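Local coordinates for ErfK/YbiS/YcfS/YnhG family protein (Xylanimonas cellulosilytica, PDB 4LPQ) that probably acts as a peptidoglycan L,D-transpeptidase in cell wall biogenesis, this piece carrying a putative peptidoglycan-binding domain and the catalytic domain, at residues 130-142 / 193-207. Numbering follows the deposited sequence.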
loop_
_atom_site.group_PDB
_atom_site.type_symbol
_atom_site.label_atom_id
_atom_site.label_comp_id
_atom_site.label_asym_id
_atom_site.label_seq_id
_atom_site.Cartn_x
_atom_site.Cartn_y
_atom_site.Cartn_z
ATOM N N THR A 130 -15.086 -3.000 0.623
ATOM C CA THR A 130 -14.178 -3.878 -0.099
ATOM C C THR A 130 -14.412 -5.263 0.354
ATOM O O THR A 130 -14.422 -5.509 1.583
ATOM C CB THR A 130 -12.727 -3.450 0.202
ATOM O OG1 THR A 130 -12.531 -2.087 -0.276
ATOM C CG2 THR A 130 -11.722 -4.357 -0.453
ATOM N N PRO A 131 -14.602 -6.189 -0.567
ATOM C CA PRO A 131 -14.945 -7.499 -0.091
ATOM C C PRO A 131 -13.769 -8.259 0.504
ATOM O O PRO A 131 -12.661 -8.142 0.046
ATOM C CB PRO A 131 -15.410 -8.247 -1.357
ATOM C CG PRO A 131 -14.798 -7.507 -2.465
ATOM C CD PRO A 131 -14.652 -6.085 -2.015
ATOM N N ARG A 132 -14.043 -9.001 1.537
ATOM C CA ARG A 132 -13.148 -9.934 2.141
ATOM C C ARG A 132 -13.331 -11.282 1.478
ATOM O O ARG A 132 -14.451 -11.680 1.100
ATOM C CB ARG A 132 -13.378 -10.089 3.643
ATOM C CG ARG A 132 -12.922 -8.879 4.392
ATOM C CD ARG A 132 -13.298 -8.831 5.882
ATOM N NE ARG A 132 -13.339 -7.365 6.250
ATOM C CZ ARG A 132 -12.542 -6.506 6.968
ATOM N NH1 ARG A 132 -11.313 -6.659 7.765
ATOM N NH2 ARG A 132 -12.990 -5.287 6.852
ATOM N N GLY A 133 -12.238 -12.000 1.283
ATOM C CA GLY A 133 -12.286 -13.297 0.651
ATOM C C GLY A 133 -11.110 -13.635 -0.178
ATOM O O GLY A 133 -10.072 -13.027 -0.077
ATOM N N ASP A 134 -11.266 -14.755 -0.932
ATOM C CA ASP A 134 -10.180 -15.344 -1.625
ATOM C C ASP A 134 -10.517 -15.330 -3.127
ATOM O O ASP A 134 -11.401 -16.098 -3.534
ATOM C CB ASP A 134 -10.057 -16.743 -1.082
ATOM C CG ASP A 134 -8.784 -17.352 -1.192
ATOM O OD1 ASP A 134 -8.048 -17.092 -2.100
ATOM O OD2 ASP A 134 -8.544 -18.282 -0.307
ATOM N N PHE A 135 -9.851 -14.460 -3.853
ATOM C CA PHE A 135 -10.189 -14.124 -5.217
ATOM C C PHE A 135 -8.978 -14.311 -6.123
ATOM O O PHE A 135 -7.933 -14.852 -5.674
ATOM C CB PHE A 135 -10.685 -12.669 -5.291
ATOM C CG PHE A 135 -11.819 -12.412 -4.411
ATOM C CD1 PHE A 135 -13.091 -12.855 -4.680
ATOM C CD2 PHE A 135 -11.688 -11.651 -3.216
ATOM C CE1 PHE A 135 -14.150 -12.647 -3.786
ATOM C CE2 PHE A 135 -12.761 -11.416 -2.395
ATOM C CZ PHE A 135 -14.001 -11.912 -2.671
ATOM N N ALA A 136 -9.049 -13.940 -7.384
ATOM C CA ALA A 136 -7.940 -14.058 -8.308
ATOM C C ALA A 136 -8.059 -12.956 -9.352
ATOM O O ALA A 136 -9.135 -12.572 -9.743
ATOM C CB ALA A 136 -7.965 -15.439 -9.003
ATOM N N VAL A 137 -6.891 -12.481 -9.795
ATOM C CA VAL A 137 -6.854 -11.572 -10.914
ATOM C C VAL A 137 -7.464 -12.252 -12.135
ATOM O O VAL A 137 -6.984 -13.351 -12.510
ATOM C CB VAL A 137 -5.419 -11.099 -11.222
ATOM C CG1 VAL A 137 -5.381 -10.223 -12.438
ATOM C CG2 VAL A 137 -4.790 -10.417 -10.001
ATOM N N TYR A 138 -8.461 -11.634 -12.736
ATOM C CA TYR A 138 -9.147 -12.258 -13.877
ATOM C C TYR A 138 -9.060 -11.433 -15.152
ATOM O O TYR A 138 -9.310 -11.920 -16.262
ATOM C CB TYR A 138 -10.614 -12.607 -13.584
ATOM C CG TYR A 138 -11.541 -11.403 -13.532
ATOM C CD1 TYR A 138 -11.730 -10.682 -12.352
ATOM C CD2 TYR A 138 -12.218 -11.008 -14.649
ATOM C CE1 TYR A 138 -12.584 -9.577 -12.365
ATOM C CE2 TYR A 138 -13.065 -9.968 -14.669
ATOM C CZ TYR A 138 -13.236 -9.217 -13.533
ATOM O OH TYR A 138 -14.038 -8.160 -13.594
HETATM N N MSE A 139 -8.750 -10.158 -14.971
HETATM C CA MSE A 139 -8.509 -9.183 -16.089
HETATM C C MSE A 139 -7.647 -8.039 -15.706
HETATM O O MSE A 139 -7.520 -7.817 -14.486
HETATM C CB MSE A 139 -9.895 -8.755 -16.593
HETATM C CG MSE A 139 -9.860 -7.628 -17.706
HETATM SE SE MSE A 139 -11.576 -7.037 -18.341
HETATM C CE MSE A 139 -12.317 -7.724 -16.822
ATOM N N GLN A 140 -7.061 -7.351 -16.635
ATOM C CA GLN A 140 -6.246 -6.229 -16.333
ATOM C C GLN A 140 -6.369 -5.271 -17.504
ATOM O O GLN A 140 -6.683 -5.704 -18.601
ATOM C CB GLN A 140 -4.858 -6.644 -15.975
ATOM C CG GLN A 140 -4.140 -7.302 -17.123
ATOM C CD GLN A 140 -2.875 -7.995 -16.646
ATOM O OE1 GLN A 140 -2.739 -8.286 -15.496
ATOM N NE2 GLN A 140 -1.981 -8.216 -17.485
ATOM N N ARG A 141 -6.163 -3.990 -17.234
ATOM C CA ARG A 141 -6.176 -3.012 -18.294
ATOM C C ARG A 141 -4.946 -2.173 -18.132
ATOM O O ARG A 141 -4.800 -1.435 -17.116
ATOM C CB ARG A 141 -7.525 -2.224 -18.259
ATOM C CG ARG A 141 -8.763 -3.009 -18.587
ATOM C CD ARG A 141 -10.090 -2.274 -18.466
ATOM N NE ARG A 141 -11.199 -3.116 -18.932
ATOM C CZ ARG A 141 -12.475 -2.946 -18.628
ATOM N NH1 ARG A 141 -12.815 -1.981 -17.768
ATOM N NH2 ARG A 141 -13.407 -3.753 -19.205
ATOM N N ASP A 142 -3.992 -2.240 -19.095
ATOM C CA ASP A 142 -2.647 -1.722 -18.993
ATOM C C ASP A 142 -2.483 -0.300 -19.465
ATOM O O ASP A 142 -1.795 -0.030 -20.455
ATOM C CB ASP A 142 -1.659 -2.610 -19.772
ATOM C CG ASP A 142 -0.204 -2.300 -19.530
ATOM O OD1 ASP A 142 0.094 -1.510 -18.610
ATOM O OD2 ASP A 142 0.632 -2.936 -20.276
ATOM N N TRP A 193 3.296 -4.960 -11.654
ATOM C CA TRP A 193 3.151 -5.395 -13.007
ATOM C C TRP A 193 4.437 -5.906 -13.609
ATOM O O TRP A 193 4.485 -6.953 -14.265
ATOM C CB TRP A 193 2.573 -4.297 -13.872
ATOM C CG TRP A 193 1.148 -4.100 -13.935
ATOM C CD1 TRP A 193 0.357 -3.460 -12.965
ATOM C CD2 TRP A 193 0.281 -4.378 -15.050
ATOM N NE1 TRP A 193 -0.919 -3.361 -13.419
ATOM C CE2 TRP A 193 -1.016 -3.902 -14.685
ATOM C CE3 TRP A 193 0.450 -4.918 -16.292
ATOM C CZ2 TRP A 193 -2.090 -3.937 -15.536
ATOM C CZ3 TRP A 193 -0.609 -4.976 -17.119
ATOM C CH2 TRP A 193 -1.872 -4.459 -16.761
ATOM N N ASP A 194 5.478 -5.081 -13.508
ATOM C CA ASP A 194 6.631 -5.141 -14.417
ATOM C C ASP A 194 7.856 -5.800 -13.826
ATOM O O ASP A 194 8.655 -6.320 -14.528
ATOM C CB ASP A 194 6.997 -3.761 -14.927
ATOM C CG ASP A 194 5.925 -3.055 -15.692
ATOM O OD1 ASP A 194 5.071 -3.729 -16.300
ATOM O OD2 ASP A 194 5.951 -1.771 -15.628
ATOM N N SER A 195 7.979 -5.738 -12.521
ATOM C CA SER A 195 9.144 -6.285 -11.832
ATOM C C SER A 195 8.816 -7.571 -11.110
ATOM O O SER A 195 9.444 -8.612 -11.319
ATOM C CB SER A 195 9.790 -5.225 -10.902
ATOM O OG SER A 195 10.957 -5.758 -10.287
ATOM N N TRP A 196 7.861 -7.500 -10.199
ATOM C CA TRP A 196 7.361 -8.683 -9.501
ATOM C C TRP A 196 6.661 -9.655 -10.434
ATOM O O TRP A 196 7.039 -10.827 -10.513
ATOM C CB TRP A 196 6.476 -8.314 -8.306
ATOM C CG TRP A 196 6.226 -9.399 -7.402
ATOM C CD1 TRP A 196 7.138 -10.157 -6.782
ATOM C CD2 TRP A 196 4.968 -9.778 -6.849
ATOM N NE1 TRP A 196 6.554 -11.062 -5.940
ATOM C CE2 TRP A 196 5.217 -10.828 -5.936
ATOM C CE3 TRP A 196 3.625 -9.431 -7.112
ATOM C CZ2 TRP A 196 4.199 -11.459 -5.248
ATOM C CZ3 TRP A 196 2.616 -9.987 -6.418
ATOM C CH2 TRP A 196 2.865 -10.972 -5.513
ATOM N N GLY A 197 5.654 -9.176 -11.131
ATOM C CA GLY A 197 4.778 -9.917 -11.969
ATOM C C GLY A 197 3.608 -10.410 -11.154
ATOM O O GLY A 197 3.751 -11.049 -10.107
HETATM N N MSE A 198 2.431 -10.108 -11.668
HETATM C CA MSE A 198 1.156 -10.438 -11.001
HETATM C C MSE A 198 0.218 -10.832 -12.115
HETATM O O MSE A 198 -0.738 -10.132 -12.456
HETATM C CB MSE A 198 0.716 -9.137 -10.253
HETATM C CG MSE A 198 -0.500 -9.303 -9.459
HETATM SE SE MSE A 198 -0.806 -7.536 -8.570
HETATM C CE MSE A 198 -2.701 -7.967 -8.196
ATOM N N PRO A 199 0.465 -12.021 -12.714
ATOM C CA PRO A 199 -0.277 -12.332 -13.917
ATOM C C PRO A 199 -1.700 -12.710 -13.679
ATOM O O PRO A 199 -2.114 -12.969 -12.522
ATOM C CB PRO A 199 0.474 -13.580 -14.492
ATOM C CG PRO A 199 1.144 -14.149 -13.262
ATOM C CD PRO A 199 1.558 -12.966 -12.437
ATOM N N ILE A 200 -2.497 -12.774 -14.733
ATOM C CA ILE A 200 -3.824 -13.305 -14.660
ATOM C C ILE A 200 -3.735 -14.668 -13.909
ATOM O O ILE A 200 -2.862 -15.491 -14.201
ATOM C CB ILE A 200 -4.427 -13.345 -16.097
ATOM C CG1 ILE A 200 -4.433 -11.919 -16.816
ATOM C CG2 ILE A 200 -5.810 -14.012 -16.062
ATOM C CD1 ILE A 200 -5.279 -10.798 -16.044
ATOM N N GLY A 201 -4.649 -14.865 -12.987
ATOM C CA GLY A 201 -4.741 -16.059 -12.197
ATOM C C GLY A 201 -4.158 -15.908 -10.798
ATOM O O GLY A 201 -4.370 -16.758 -9.935
ATOM N N THR A 202 -3.396 -14.832 -10.548
ATOM C CA THR A 202 -2.764 -14.644 -9.242
ATOM C C THR A 202 -3.835 -14.524 -8.169
ATOM O O THR A 202 -4.740 -13.687 -8.250
ATOM C CB THR A 202 -1.848 -13.424 -9.246
ATOM O OG1 THR A 202 -0.815 -13.530 -10.214
ATOM C CG2 THR A 202 -1.229 -13.180 -7.898
ATOM N N ARG A 203 -3.630 -15.260 -7.064
ATOM C CA ARG A 203 -4.502 -15.193 -5.904
ATOM C C ARG A 203 -4.452 -13.788 -5.288
ATOM O O ARG A 203 -3.359 -13.264 -5.030
ATOM C CB ARG A 203 -4.078 -16.235 -4.881
ATOM C CG ARG A 203 -4.970 -16.417 -3.683
ATOM C CD ARG A 203 -4.358 -17.468 -2.791
ATOM N NE ARG A 203 -5.231 -17.797 -1.704
ATOM C CZ ARG A 203 -4.873 -18.440 -0.602
ATOM N NH1 ARG A 203 -3.597 -18.816 -0.466
ATOM N NH2 ARG A 203 -5.764 -18.706 0.327
ATOM N N VAL A 204 -5.606 -13.308 -4.897
ATOM C CA VAL A 204 -5.739 -12.044 -4.188
ATOM C C VAL A 204 -6.604 -12.368 -2.977
ATOM O O VAL A 204 -7.777 -12.697 -3.100
ATOM C CB VAL A 204 -6.425 -10.919 -5.015
ATOM C CG1 VAL A 204 -6.520 -9.615 -4.188
ATOM C CG2 VAL A 204 -5.603 -10.687 -6.266
ATOM N N LEU A 205 -6.008 -12.265 -1.782
ATOM C CA LEU A 205 -6.627 -12.659 -0.548
ATOM C C LEU A 205 -6.839 -11.430 0.328
ATOM O O LEU A 205 -5.827 -10.794 0.655
ATOM C CB LEU A 205 -5.693 -13.706 0.138
ATOM C CG LEU A 205 -6.048 -14.205 1.458
ATOM C CD1 LEU A 205 -7.319 -15.001 1.395
ATOM C CD2 LEU A 205 -4.898 -15.097 2.007
ATOM N N LEU A 206 -8.065 -11.113 0.719
ATOM C CA LEU A 206 -8.365 -9.890 1.484
ATOM C C LEU A 206 -8.943 -10.328 2.794
ATOM O O LEU A 206 -9.858 -11.183 2.824
ATOM C CB LEU A 206 -9.297 -8.953 0.801
ATOM C CG LEU A 206 -8.902 -8.484 -0.595
ATOM C CD1 LEU A 206 -9.439 -9.438 -1.682
ATOM C CD2 LEU A 206 -9.318 -7.022 -0.863
ATOM N N TYR A 207 -8.468 -9.741 3.878
ATOM C CA TYR A 207 -8.998 -10.113 5.228
ATOM C C TYR A 207 -8.944 -8.942 6.181
ATOM O O TYR A 207 -8.237 -7.942 5.889
ATOM C CB TYR A 207 -8.147 -11.231 5.834
ATOM C CG TYR A 207 -6.661 -11.115 5.653
ATOM C CD1 TYR A 207 -5.923 -10.360 6.519
ATOM C CD2 TYR A 207 -6.002 -11.747 4.645
ATOM C CE1 TYR A 207 -4.567 -10.260 6.386
ATOM C CE2 TYR A 207 -4.639 -11.714 4.491
ATOM C CZ TYR A 207 -3.905 -10.912 5.373
ATOM O OH TYR A 207 -2.514 -10.832 5.185
ATOM O OXT TYR A 207 -9.683 -8.990 7.233
#
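Asp134 and Arg203 illustrate how a salt bridge can link two antiparallel strands diagonally, from one non-hydrogen-bonded pair (Asp134 with Leu205) to the next (Ala136 with Arg203). With CG anti to the backbone N (chi1 -173°) and the chain extended, Arg203 reaches along the sheet and grips the carboxylate side-on: NE meets OD1 of Asp134 at 2.9 Å, NH2 meets OD2, both on the syn side, the two planes only 17° apart. A leucine in place of Arg203 would probably leave the Asp134 carboxylate without its charged mate and free to turn. A second salt bridge, from Arg132 NH1 to Tyr207 OXT (2.9 Å), holds the C-terminus; Asp93 shares the same nitrogen.

Backbone bonds pair Gly133 with Leu206 and Phe135 with Val204. Beyond the strands, Val137 N donates to Thr202 O and Gly201 N returns a bond to Val137 O (2.8 Å), clasping the type II turn 199-202. Strand 203-206, the last of the YkuD-type catalytic domain, is flanked by antiparallel strand 133-140 and by parallel strand 86-91 in the mixed sheet.

Phe135, Val204 and Leu206 share one sheet face, whose apolar contacts Thr130 and, past the strand end, Val137 extend. Leu206 CD1 meets the Phe135 ring at its edge, 3.5 Å from CD2, while Leu206 CD2 touches Thr130 CG2. Val137 turns CG2 against the selenomethionine methyl Met198 CE and Val204 CG2.

Farther along, the Trp193 ring is sandwiched: the Gln140 amide, tilted by 34°, lies over the rim of one face, NE2 3.5 Å from CZ3, and Asp142 OD1 over the rim of the opposite one, Asp142 CB being 3.5 Å from CH2. Lys158 and Arg156 bind the polar ends of Gln140 and Asp142, respectively.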